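Local coordinates for protein Z5138 gene product (Escherichia coli, PDB 1XOU) that probably acts as a type III secretion chaperone that binds the secreted proteins EspA and EspB and guards them before export, at residues K10-L13 against D14-R18; A29-D32 against V33-E36; K54-K57 against L58-G61; K69-D72 against S73-K77; I78-L81 against I82-L85. The protein carries 1 engineered substitution. One frame throughout, in Å; residues are numbered along the deposited sequence.

Contact 1. Residues K10-L13 against D14-R18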
loop_
_atom_site.group_PDB
_atom_site.type_symbol
_atom_site.label_atom_id
_atom_site.label_comp_id
_atom_site.label_asym_id
_atom_site.label_seq_id
_atom_site.Cartn_x
_atom_site.Cartn_y
_atom_site.Cartn_z
ATOM N N LYS B 10 6.513 -6.201 21.332
ATOM C CA LYS B 10 6.171 -7.039 20.199
ATOM C C LYS B 10 4.682 -6.957 19.908
ATOM O O LYS B 10 4.272 -6.987 18.752
ATOM C CB LYS B 10 6.615 -8.479 20.461
ATOM C CG LYS B 10 8.131 -8.631 20.356
ATOM C CD LYS B 10 8.719 -9.770 21.198
ATOM C CE LYS B 10 8.499 -11.143 20.584
ATOM N NZ LYS B 10 9.333 -12.170 21.284
ATOM N N GLU B 11 3.875 -6.827 20.958
ATOM C CA GLU B 11 2.425 -6.719 20.806
ATOM C C GLU B 11 2.054 -5.394 20.142
ATOM O O GLU B 11 1.173 -5.341 19.292
ATOM C CB GLU B 11 1.736 -6.802 22.165
ATOM C CG GLU B 11 1.867 -8.135 22.867
ATOM C CD GLU B 11 1.091 -8.158 24.173
ATOM O OE1 GLU B 11 -0.134 -7.899 24.132
ATOM O OE2 GLU B 11 1.698 -8.430 25.240
ATOM N N LEU B 12 2.723 -4.326 20.559
ATOM C CA LEU B 12 2.505 -2.994 20.009
ATOM C C LEU B 12 2.750 -3.037 18.503
ATOM O O LEU B 12 1.868 -2.715 17.705
ATOM C CB LEU B 12 3.490 -2.020 20.656
ATOM C CG LEU B 12 3.011 -0.987 21.680
ATOM C CD1 LEU B 12 2.571 0.273 20.938
ATOM C CD2 LEU B 12 1.893 -1.563 22.547
ATOM N N LEU B 13 3.971 -3.432 18.137
ATOM C CA LEU B 13 4.390 -3.552 16.748
ATOM C C LEU B 13 3.386 -4.381 15.962
ATOM O O LEU B 13 2.857 -3.937 14.946
ATOM C CB LEU B 13 5.777 -4.203 16.672
ATOM C CG LEU B 13 7.021 -3.304 16.545
ATOM C CD1 LEU B 13 6.679 -1.848 16.774
ATOM C CD2 LEU B 13 8.078 -3.763 17.531
ATOM N N ASP B 14 3.120 -5.589 16.438
ATOM C CA ASP B 14 2.174 -6.458 15.761
ATOM C C ASP B 14 0.846 -5.747 15.503
ATOM O O ASP B 14 0.338 -5.768 14.390
ATOM C CB ASP B 14 1.963 -7.719 16.590
ATOM C CG ASP B 14 0.906 -8.616 16.015
ATOM O OD1 ASP B 14 -0.275 -8.436 16.389
ATOM O OD2 ASP B 14 1.253 -9.490 15.184
ATOM N N LYS B 15 0.290 -5.108 16.525
ATOM C CA LYS B 15 -0.972 -4.396 16.363
ATOM C C LYS B 15 -0.825 -3.273 15.345
ATOM O O LYS B 15 -1.702 -3.066 14.512
ATOM C CB LYS B 15 -1.447 -3.800 17.697
ATOM C CG LYS B 15 -1.958 -4.804 18.727
ATOM C CD LYS B 15 -2.426 -4.066 19.982
ATOM C CE LYS B 15 -2.602 -4.995 21.189
ATOM N NZ LYS B 15 -2.746 -4.228 22.470
ATOM N N LYS B 16 0.278 -2.538 15.438
ATOM C CA LYS B 16 0.563 -1.429 14.529
ATOM C C LYS B 16 0.604 -1.925 13.079
ATOM O O LYS B 16 0.040 -1.300 12.171
ATOM C CB LYS B 16 1.916 -0.816 14.870
ATOM C CG LYS B 16 1.883 0.638 15.244
ATOM C CD LYS B 16 1.437 0.832 16.674
ATOM C CE LYS B 16 2.004 2.137 17.227
ATOM N NZ LYS B 16 3.508 2.150 17.141
ATOM N N ILE B 17 1.292 -3.048 12.885
ATOM C CA ILE B 17 1.443 -3.673 11.589
ATOM C C ILE B 17 0.096 -4.155 11.057
ATOM O O ILE B 17 -0.224 -3.952 9.884
ATOM C CB ILE B 17 2.423 -4.846 11.686
ATOM C CG1 ILE B 17 3.829 -4.302 11.955
ATOM C CG2 ILE B 17 2.379 -5.694 10.414
ATOM C CD1 ILE B 17 4.892 -5.382 12.090
ATOM N N ARG B 18 -0.694 -4.796 11.912
ATOM C CA ARG B 18 -2.016 -5.277 11.520
ATOM C C ARG B 18 -2.913 -4.130 11.077
ATOM O O ARG B 18 -3.760 -4.298 10.207
ATOM C CB ARG B 18 -2.687 -5.986 12.682
ATOM C CG ARG B 18 -2.810 -7.463 12.506
ATOM C CD ARG B 18 -1.458 -8.102 12.508
ATOM N NE ARG B 18 -1.555 -9.556 12.604
ATOM C CZ ARG B 18 -2.227 -10.199 13.554
ATOM N NH1 ARG B 18 -2.249 -11.528 13.559
ATOM N NH2 ARG B 18 -2.881 -9.512 14.488
#

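Contact 2. Residues A29-D32 against V33-E36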
loop_
_atom_site.group_PDB
_atom_site.type_symbol
_atom_site.label_atom_id
_atom_site.label_comp_id
_atom_site.label_asym_id
_atom_site.label_seq_id
_atom_site.Cartn_x
_atom_site.Cartn_y
_atom_site.Cartn_z
ATOM N N ALA B 29 -9.733 -0.910 -1.442
ATOM C CA ALA B 29 -11.172 -0.965 -1.681
ATOM C C ALA B 29 -11.690 0.398 -2.163
ATOM O O ALA B 29 -12.446 0.464 -3.124
ATOM C CB ALA B 29 -11.889 -1.393 -0.416
ATOM N N GLU B 30 -11.272 1.482 -1.508
ATOM C CA GLU B 30 -11.709 2.822 -1.900
ATOM C C GLU B 30 -11.356 3.123 -3.350
ATOM O O GLU B 30 -11.933 4.039 -3.952
ATOM C CB GLU B 30 -11.067 3.901 -1.025
ATOM C CG GLU B 30 -11.293 3.729 0.457
ATOM C CD GLU B 30 -10.755 4.894 1.285
ATOM O OE1 GLU B 30 -9.600 5.341 1.062
ATOM O OE2 GLU B 30 -11.496 5.356 2.178
ATOM N N PHE B 31 -10.407 2.372 -3.910
ATOM C CA PHE B 31 -10.008 2.606 -5.295
ATOM C C PHE B 31 -11.092 2.247 -6.303
ATOM O O PHE B 31 -10.960 2.552 -7.484
ATOM C CB PHE B 31 -8.702 1.871 -5.638
ATOM C CG PHE B 31 -7.498 2.777 -5.688
ATOM C CD1 PHE B 31 -6.738 3.017 -4.545
ATOM C CD2 PHE B 31 -7.155 3.432 -6.873
ATOM C CE1 PHE B 31 -5.650 3.898 -4.574
ATOM C CE2 PHE B 31 -6.070 4.317 -6.914
ATOM C CZ PHE B 31 -5.315 4.549 -5.754
ATOM N N ASP B 32 -12.163 1.598 -5.853
ATOM C CA ASP B 32 -13.237 1.294 -6.789
ATOM C C ASP B 32 -14.000 2.602 -7.019
ATOM O O ASP B 32 -14.557 2.830 -8.089
ATOM C CB ASP B 32 -14.188 0.217 -6.262
ATOM C CG ASP B 32 -14.952 -0.477 -7.398
ATOM O OD1 ASP B 32 -14.341 -1.304 -8.121
ATOM O OD2 ASP B 32 -16.154 -0.178 -7.590
ATOM N N VAL B 33 -14.015 3.459 -6.004
ATOM C CA VAL B 33 -14.665 4.757 -6.130
ATOM C C VAL B 33 -13.831 5.524 -7.151
ATOM O O VAL B 33 -14.357 6.234 -8.005
ATOM C CB VAL B 33 -14.661 5.529 -4.791
ATOM C CG1 VAL B 33 -15.273 6.910 -4.974
ATOM C CG2 VAL B 33 -15.435 4.754 -3.759
ATOM N N VAL B 34 -12.517 5.370 -7.055
ATOM C CA VAL B 34 -11.624 6.027 -7.988
ATOM C C VAL B 34 -11.886 5.459 -9.380
ATOM O O VAL B 34 -11.854 6.182 -10.365
ATOM C CB VAL B 34 -10.159 5.803 -7.608
ATOM C CG1 VAL B 34 -9.261 6.343 -8.697
ATOM C CG2 VAL B 34 -9.850 6.503 -6.287
ATOM N N LYS B 35 -12.160 4.162 -9.455
ATOM C CA LYS B 35 -12.453 3.519 -10.729
ATOM C C LYS B 35 -13.707 4.163 -11.318
ATOM O O LYS B 35 -13.673 4.709 -12.416
ATOM C CB LYS B 35 -12.674 2.026 -10.512
ATOM C CG LYS B 35 -12.655 1.180 -11.782
ATOM C CD LYS B 35 -12.425 -0.313 -11.442
ATOM C CE LYS B 35 -11.114 -0.530 -10.642
ATOM N NZ LYS B 35 -10.807 -1.965 -10.338
ATOM N N GLU B 36 -14.806 4.112 -10.573
ATOM C CA GLU B 36 -16.065 4.708 -11.015
ATOM C C GLU B 36 -15.909 6.164 -11.455
ATOM O O GLU B 36 -16.439 6.560 -12.488
ATOM C CB GLU B 36 -17.103 4.657 -9.898
ATOM C CG GLU B 36 -17.790 3.318 -9.723
ATOM C CD GLU B 36 -18.918 3.384 -8.697
ATOM O OE1 GLU B 36 -18.630 3.455 -7.473
ATOM O OE2 GLU B 36 -20.097 3.380 -9.123
#

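Contact 3. Residues K54-K57 against L58-G61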
loop_
_atom_site.group_PDB
_atom_site.type_symbol
_atom_site.label_atom_id
_atom_site.label_comp_id
_atom_site.label_asym_id
_atom_site.label_seq_id
_atom_site.Cartn_x
_atom_site.Cartn_y
_atom_site.Cartn_z
ATOM N N LYS B 54 -8.155 16.350 -19.006
ATOM C CA LYS B 54 -7.915 15.839 -17.662
ATOM C C LYS B 54 -7.589 14.358 -17.770
ATOM O O LYS B 54 -6.562 13.897 -17.280
ATOM C CB LYS B 54 -9.155 16.038 -16.769
ATOM C CG LYS B 54 -9.287 17.450 -16.180
ATOM C CD LYS B 54 -10.483 17.600 -15.218
ATOM C CE LYS B 54 -11.827 17.484 -15.953
ATOM N NZ LYS B 54 -13.055 17.669 -15.092
ATOM N N LEU B 55 -8.470 13.619 -18.427
ATOM C CA LEU B 55 -8.285 12.189 -18.610
ATOM C C LEU B 55 -6.906 11.853 -19.175
ATOM O O LEU B 55 -6.187 11.030 -18.606
ATOM C CB LEU B 55 -9.358 11.633 -19.549
ATOM C CG LEU B 55 -10.073 10.356 -19.093
ATOM C CD1 LEU B 55 -10.911 9.804 -20.243
ATOM C CD2 LEU B 55 -9.053 9.328 -18.627
ATOM N N ASN B 56 -6.535 12.489 -20.285
ATOM C CA ASN B 56 -5.242 12.227 -20.915
ATOM C C ASN B 56 -4.077 12.518 -19.984
ATOM O O ASN B 56 -3.063 11.817 -20.004
ATOM C CB ASN B 56 -5.083 13.043 -22.196
ATOM C CG ASN B 56 -6.213 12.819 -23.178
ATOM O OD1 ASN B 56 -6.742 11.716 -23.300
ATOM N ND2 ASN B 56 -6.581 13.873 -23.896
ATOM N N LYS B 57 -4.213 13.566 -19.182
ATOM C CA LYS B 57 -3.173 13.916 -18.220
ATOM C C LYS B 57 -3.080 12.774 -17.206
ATOM O O LYS B 57 -1.987 12.359 -16.821
ATOM C CB LYS B 57 -3.502 15.248 -17.515
ATOM C CG LYS B 57 -3.044 16.473 -18.297
ATOM C CD LYS B 57 -1.561 16.305 -18.642
ATOM C CE LYS B 57 -1.108 17.189 -19.808
ATOM N NZ LYS B 57 0.222 16.724 -20.355
ATOM N N LEU B 58 -4.241 12.269 -16.792
ATOM C CA LEU B 58 -4.315 11.161 -15.844
ATOM C C LEU B 58 -3.669 9.921 -16.435
ATOM O O LEU B 58 -2.837 9.267 -15.799
ATOM C CB LEU B 58 -5.766 10.841 -15.512
ATOM C CG LEU B 58 -6.246 11.276 -14.128
ATOM C CD1 LEU B 58 -7.707 10.891 -13.967
ATOM C CD2 LEU B 58 -5.398 10.613 -13.060
ATOM N N ILE B 59 -4.067 9.594 -17.658
ATOM C CA ILE B 59 -3.522 8.433 -18.346
ATOM C C ILE B 59 -1.995 8.499 -18.420
ATOM O O ILE B 59 -1.317 7.535 -18.088
ATOM C CB ILE B 59 -4.122 8.317 -19.758
ATOM C CG1 ILE B 59 -5.636 8.126 -19.644
ATOM C CG2 ILE B 59 -3.478 7.160 -20.511
ATOM C CD1 ILE B 59 -6.389 8.274 -20.940
ATOM N N GLU B 60 -1.449 9.634 -18.843
ATOM C CA GLU B 60 -0.000 9.768 -18.915
ATOM C C GLU B 60 0.601 9.636 -17.523
ATOM O O GLU B 60 1.669 9.037 -17.353
ATOM C CB GLU B 60 0.382 11.114 -19.532
ATOM C CG GLU B 60 0.182 11.155 -21.039
ATOM C CD GLU B 60 0.109 12.572 -21.611
ATOM O OE1 GLU B 60 -0.159 12.692 -22.836
ATOM O OE2 GLU B 60 0.313 13.558 -20.852
ATOM N N GLY B 61 -0.108 10.179 -16.531
ATOM C CA GLY B 61 0.348 10.116 -15.154
ATOM C C GLY B 61 0.492 8.690 -14.664
ATOM O O GLY B 61 1.493 8.338 -14.048
#

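Contact 4. Residues K69-D72 against S73-K77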
loop_
_atom_site.group_PDB
_atom_site.type_symbol
_atom_site.label_atom_id
_atom_site.label_comp_id
_atom_site.label_asym_id
_atom_site.label_seq_id
_atom_site.Cartn_x
_atom_site.Cartn_y
_atom_site.Cartn_z
ATOM N N LYS B 69 4.749 6.260 -10.641
ATOM C CA LYS B 69 5.937 6.170 -9.804
ATOM C C LYS B 69 5.553 5.943 -8.350
ATOM O O LYS B 69 6.189 5.173 -7.637
ATOM C CB LYS B 69 6.776 7.443 -9.950
ATOM C CG LYS B 69 7.406 7.621 -11.333
ATOM C CD LYS B 69 7.987 9.021 -11.510
ATOM C CE LYS B 69 8.544 9.220 -12.918
ATOM N NZ LYS B 69 8.744 10.665 -13.238
ATOM N N LEU B 70 4.507 6.625 -7.911
ATOM C CA LEU B 70 4.034 6.456 -6.554
ATOM C C LEU B 70 3.647 4.986 -6.434
ATOM O O LEU B 70 4.051 4.292 -5.496
ATOM C CB LEU B 70 2.814 7.341 -6.320
ATOM C CG LEU B 70 2.855 8.430 -5.249
ATOM C CD1 LEU B 70 4.221 8.531 -4.616
ATOM C CD2 LEU B 70 2.433 9.732 -5.888
ATOM N N TYR B 71 2.875 4.517 -7.411
ATOM C CA TYR B 71 2.418 3.134 -7.460
ATOM C C TYR B 71 3.583 2.131 -7.399
ATOM O O TYR B 71 3.574 1.204 -6.592
ATOM C CB TYR B 71 1.599 2.909 -8.735
ATOM C CG TYR B 71 1.259 1.463 -8.954
ATOM C CD1 TYR B 71 0.178 0.878 -8.299
ATOM C CD2 TYR B 71 2.083 0.642 -9.735
ATOM C CE1 TYR B 71 -0.074 -0.488 -8.408
ATOM C CE2 TYR B 71 1.840 -0.727 -9.852
ATOM C CZ TYR B 71 0.763 -1.282 -9.181
ATOM O OH TYR B 71 0.536 -2.630 -9.257
ATOM N N ASP B 72 4.584 2.311 -8.257
ATOM C CA ASP B 72 5.735 1.408 -8.261
ATOM C C ASP B 72 6.459 1.449 -6.928
ATOM O O ASP B 72 6.999 0.443 -6.469
ATOM C CB ASP B 72 6.732 1.784 -9.353
ATOM C CG ASP B 72 6.194 1.553 -10.751
ATOM O OD1 ASP B 72 5.491 0.538 -10.992
ATOM O OD2 ASP B 72 6.507 2.392 -11.622
ATOM N N SER B 73 6.487 2.628 -6.322
ATOM C CA SER B 73 7.149 2.803 -5.050
ATOM C C SER B 73 6.502 1.909 -3.994
ATOM O O SER B 73 7.171 1.092 -3.361
ATOM C CB SER B 73 7.059 4.265 -4.633
ATOM O OG SER B 73 7.785 4.486 -3.443
ATOM N N ALA B 74 5.193 2.062 -3.815
ATOM C CA ALA B 74 4.452 1.265 -2.841
ATOM C C ALA B 74 4.589 -0.228 -3.118
ATOM O O ALA B 74 4.845 -1.014 -2.206
ATOM C CB ALA B 74 2.976 1.658 -2.855
ATOM N N LEU B 75 4.422 -0.615 -4.380
ATOM C CA LEU B 75 4.503 -2.020 -4.769
ATOM C C LEU B 75 5.857 -2.649 -4.470
ATOM O O LEU B 75 5.919 -3.780 -4.008
ATOM C CB LEU B 75 4.178 -2.167 -6.258
ATOM C CG LEU B 75 3.786 -3.521 -6.873
ATOM C CD1 LEU B 75 4.845 -3.932 -7.858
ATOM C CD2 LEU B 75 3.574 -4.583 -5.802
ATOM N N SER B 76 6.939 -1.916 -4.710
ATOM C CA SER B 76 8.279 -2.451 -4.467
ATOM C C SER B 76 8.597 -2.557 -2.988
ATOM O O SER B 76 9.408 -3.384 -2.577
ATOM C CB SER B 76 9.326 -1.588 -5.153
ATOM O OG SER B 76 9.203 -0.256 -4.710
ATOM N N LYS B 77 7.966 -1.708 -2.188
ATOM C CA LYS B 77 8.171 -1.747 -0.750
ATOM C C LYS B 77 7.522 -3.017 -0.216
ATOM O O LYS B 77 8.072 -3.682 0.675
ATOM C CB LYS B 77 7.550 -0.515 -0.100
ATOM C CG LYS B 77 8.331 0.729 -0.422
ATOM C CD LYS B 77 7.718 1.981 0.150
ATOM C CE LYS B 77 8.552 3.192 -0.249
ATOM N NZ LYS B 77 7.778 4.445 -0.040
#

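Contact 5. Residues I78-L81 against I82-L85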
loop_
_atom_site.group_PDB
_atom_site.type_symbol
_atom_site.label_atom_id
_atom_site.label_comp_id
_atom_site.label_asym_id
_atom_site.label_seq_id
_atom_site.Cartn_x
_atom_site.Cartn_y
_atom_site.Cartn_z
ATOM N N ILE B 78 6.356 -3.355 -0.771
ATOM C CA ILE B 78 5.662 -4.555 -0.348
ATOM C C ILE B 78 6.449 -5.762 -0.822
ATOM O O ILE B 78 6.537 -6.770 -0.120
ATOM C CB ILE B 78 4.217 -4.648 -0.918
ATOM C CG1 ILE B 78 3.360 -3.507 -0.365
ATOM C CG2 ILE B 78 3.571 -5.990 -0.510
ATOM C CD1 ILE B 78 3.270 -3.495 1.168
ATOM N N GLU B 79 7.025 -5.670 -2.011
ATOM C CA GLU B 79 7.781 -6.793 -2.513
ATOM C C GLU B 79 9.036 -6.964 -1.688
ATOM O O GLU B 79 9.506 -8.080 -1.498
ATOM C CB GLU B 79 8.104 -6.597 -3.981
ATOM C CG GLU B 79 6.856 -6.490 -4.823
ATOM C CD GLU B 79 7.137 -6.389 -6.313
ATOM O OE1 GLU B 79 7.900 -5.477 -6.724
ATOM O OE2 GLU B 79 6.579 -7.221 -7.074
ATOM N N LYS B 80 9.560 -5.860 -1.172
ATOM C CA LYS B 80 10.769 -5.894 -0.340
ATOM C C LYS B 80 10.443 -6.602 0.969
ATOM O O LYS B 80 11.265 -7.324 1.526
ATOM C CB LYS B 80 11.243 -4.470 -0.043
ATOM C CG LYS B 80 12.706 -4.344 0.394
ATOM C CD LYS B 80 13.090 -2.854 0.560
ATOM C CE LYS B 80 12.863 -2.023 -0.741
ATOM N NZ LYS B 80 12.957 -0.535 -0.538
ATOM N N LEU B 81 9.227 -6.380 1.454
ATOM C CA LEU B 81 8.757 -6.991 2.684
ATOM C C LEU B 81 8.623 -8.496 2.495
ATOM O O LEU B 81 9.095 -9.279 3.313
ATOM C CB LEU B 81 7.411 -6.382 3.070
ATOM C CG LEU B 81 7.371 -5.534 4.343
ATOM C CD1 LEU B 81 8.708 -4.839 4.598
ATOM C CD2 LEU B 81 6.233 -4.539 4.194
ATOM N N ILE B 82 7.970 -8.899 1.414
ATOM C CA ILE B 82 7.814 -10.315 1.122
ATOM C C ILE B 82 9.203 -10.935 0.999
ATOM O O ILE B 82 9.432 -12.054 1.448
ATOM C CB ILE B 82 7.051 -10.518 -0.197
ATOM C CG1 ILE B 82 5.641 -9.944 -0.053
ATOM C CG2 ILE B 82 7.048 -11.993 -0.580
ATOM C CD1 ILE B 82 4.809 -9.981 -1.311
ATOM N N GLU B 83 10.116 -10.190 0.376
ATOM C CA GLU B 83 11.502 -10.605 0.177
ATOM C C GLU B 83 12.131 -11.021 1.508
ATOM O O GLU B 83 12.658 -12.120 1.643
ATOM C CB GLU B 83 12.296 -9.446 -0.427
ATOM C CG GLU B 83 13.799 -9.699 -0.588
ATOM C CD GLU B 83 14.673 -8.573 -0.001
ATOM O OE1 GLU B 83 14.800 -8.494 1.250
ATOM O OE2 GLU B 83 15.225 -7.764 -0.790
ATOM N N THR B 84 12.065 -10.142 2.499
ATOM C CA THR B 84 12.632 -10.437 3.809
ATOM C C THR B 84 11.819 -11.500 4.559
ATOM O O THR B 84 11.758 -11.499 5.781
ATOM C CB THR B 84 12.691 -9.169 4.661
ATOM O OG1 THR B 84 11.398 -8.905 5.217
ATOM C CG2 THR B 84 13.102 -7.985 3.800
ATOM N N LEU B 85 11.194 -12.400 3.807
ATOM C CA LEU B 85 10.379 -13.483 4.359
ATOM C C LEU B 85 10.352 -14.621 3.342
ATOM O O LEU B 85 10.945 -15.676 3.636
ATOM C CB LEU B 85 8.940 -13.014 4.602
ATOM C CG LEU B 85 8.606 -11.871 5.561
ATOM C CD1 LEU B 85 7.129 -11.534 5.429
ATOM C CD2 LEU B 85 8.924 -12.266 6.983
#

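Contact 1. Residues K10-L13 against D14-R18
Leu12 and Lys16 meet one helical turn apart, their side chains running side by side in the same direction, with Leu12 CD1 4.2 Å from Lys16 CE. The lysine chain is bent at chi2 (79°) and again at chi4, which carries its methylenes along the leucine rather than straight out from the helix. This is the one apolar touch between side chains here, and it is slight.

Backbone hydrogen bonds do most of the holding. Four successive i to i+4 bonds join the segments, from Asp14 N to Lys10 O (2.9 Å) through to Ile17 N on Leu13 O (2.7 Å).

No salt bridge crosses the segments. Within 14-18, Arg18 NH2 lies 3.4 Å from Asp14 OD1, but the oxygen is well out of the guanidinium plane, so only the charges attract and no N-H is aimed at it. Asp14 OD2 is instead hydrogen-bonded by an aromatic and a polar side chain of another protein's chain, while Lys10 NZ forms a salt bridge with an acidic group there. These residues occupy an early part of the long helix 3-47, where Leu13 and Ile17 pack on that second chain.

Contact 2. Residues A29-D32 against V33-E36
The ring of Phe31 and the branched side chain of Val34 lie side by side, pointing the same way, and form the apolar part of this contact. Phe31 CD2 comes 3.9 Å from Val34 CB, and Val34 CG2 sits over one face of the ring. In the valine CG1 is set opposite the backbone N (chi1 173°), and this branch also reaches the ring, 4.0 Å from Phe31 CD2. Both residues are buried, and each packs further on a polar side chain of another protein's chain.

Main-chain bonding is less even. Lys35 N binds Phe31 O at 2.8 Å, and Glu36 N binds Asp32 O at the same length and almost straight (175°), as in a regular alpha-helix. One residue before Phe31, Glu30 O takes the N-H of Val33 at 3.0 Å, with the donor above its carbonyl plane, and only a weak bond from Val34 N. Together with the i to i+3 bond from Asp32 N to Ala29 O, this gives a short 3-10-like tightening within helix 3-47, the longest of the three helices that make up the folded chain.

Charged side chains line the exposed flank, without a salt bridge. Asp32 and Lys35 cross at a slant, and Asp32 OD1 stays 4.2 Å from Lys35 NZ, while lying nearer the Lys35 methylene CD. The other carboxylate oxygen, Asp32 OD2, has a like charge near it, Glu36 OE1 at 4.4 Å, which the nearby lysine may partly offset. Lys35 also packs on an apolar side chain of the other protein's chain.

Contact 3. Residues K54-K57 against L58-G61
Leu55 and Ile59 form the tight side of this contact, one turn apart on helix 49-64. Leu55 CD2 lies 3.7 Å from Ile59 CD1 and 3.8 Å from Ile59 CG1, so one leucine methyl rests against the outer end of the isoleucine. Ile59 holds CG1 beside its own backbone N (chi1 -62°), the orientation that sends this branch back along the helix to Leu55. Beneath the pair runs the bond from Ile59 N to Leu55 O, 2.7 Å long, and three more bonds of the same i to i+4 kind connect the segments, ending with Gly61 N on Lys57 O.

The solvent side is looser and polar. There Lys57 NZ reaches Glu60 OE2 at 3.2 Å in a salt bridge that uses the syn lone pair of the carboxylate. The lysine gets there by a bend at chi2 (-52°), while the glutamate chain stays extended beyond CG. The Asn56 side chain, also exposed, comes no closer to that of Ile59 than 4.2 Å, from OD1 to CD1.

The apolar side of the helix is a packing face. Leu55 and Leu58 touch Ser42 and Val38 of helix 3-47, and Leu55, Leu58 and Ile59 also meet apolar side chains of another protein's chain. Gly61 is hydrogen-bonded through its backbone to Arg68 of helix 66-83, which follows.

Contact 4. Residues K69-D72 against S73-K77
Tyr71 and Leu75 both carry CG on the side away from their backbone N (chi1 172° and -162°), which lays their side chains alongside each other, pointing the same way, one turn apart on helix 66-83. This is the i to i+4 spacing of an alpha-helix, on a helix that runs roughly antiparallel to helix 3-47. The contact between the two is modest. Tyr71 OH lies 4.1 Å from Leu75 CG, and ring atom CZ is 4.4 Å from the same carbon. The phenol hydroxyl has its polar partner in the backbone of another protein's chain, and both residues pack on apolar side chains of that chain.

Main-chain bonds from Ser73 N to Lys69 O and on to Ser76 N at Asp72 O (2.9 Å) join the segments in the regular alpha-helical pattern.

Most polar groups here find partners outside the two segments. Asp72 OD2 makes a salt bridge with Arg68, one turn back on the same helix, and Ser73 OG bonds to an acidic side chain of the other protein's chain. Lys77 NZ is likewise paired with an acidic group there.

Ser76 instead turns in on its own helix. With chi1 at 56°, its hydroxyl stands between the backbone N and the carbonyl carbon and has two carbonyls within hydrogen-bonding distance: Ser76 OG is 2.9 Å from Asp72 O and 2.8 Å from Ser73 O.

Contact 5. Residues I78-L81 against I82-L85
A local contact at the C-terminal end of helix 66-83 joins Ile78-Leu81 to Ile82-Leu85, where the last helical turn gives way to the end of the modelled chain. The regular bonds run out here. Ile82 N binds Ile78 O at 3.0 Å and Glu83 N binds Glu79 O at 2.9 Å, and Thr84 N still reaches Lys80 O at 3.1 Å, although Thr84 is the first residue to leave helical backbone angles.

The threonine adds a side-chain bond. A chi1 of 80° turns its hydroxyl back over the preceding turn, and from there Thr84 OG1 donates to Leu81 O over 3.0 Å.

Apolar contact between side chains is light, with Ile78 CG2 and Ile82 CD1 4.3 Å apart. On the solvent-facing flank, Lys80 CG comes 4.4 Å from Glu83 OE2 without the charged ends pairing.

The Thr84 hydroxyl thus gives Leu81 O, near the helix end, a side-chain donor, while Ile78, Leu81 and Ile82 pack on apolar side chains of another protein's chain, so that the apolar groups of this turn serve the assembly more than each other.

All five contacts are local, side chains and backbone meeting about one helical turn apart. Contacts 1 and 2 share helix 3-47, contacts 4 and 5 adjoin on helix 66-83, and contact 3 has helix 49-64 between them. Contact 1 lies at the surface, its centre 21 Å from the chain's, while the other four are partly buried, contact 4 nearest the middle at 9 Å. Contact 3 lies on the opposite side of the chain's centre from contacts 1 and 5, as contact 2 does from contact 5. Only contact 3 has a salt bridge between its segments, aromatic-aliphatic packing marks contacts 2 and 4, and hydroxyls approach carbonyls in contacts 4 and 5. All touch the second protein's chain.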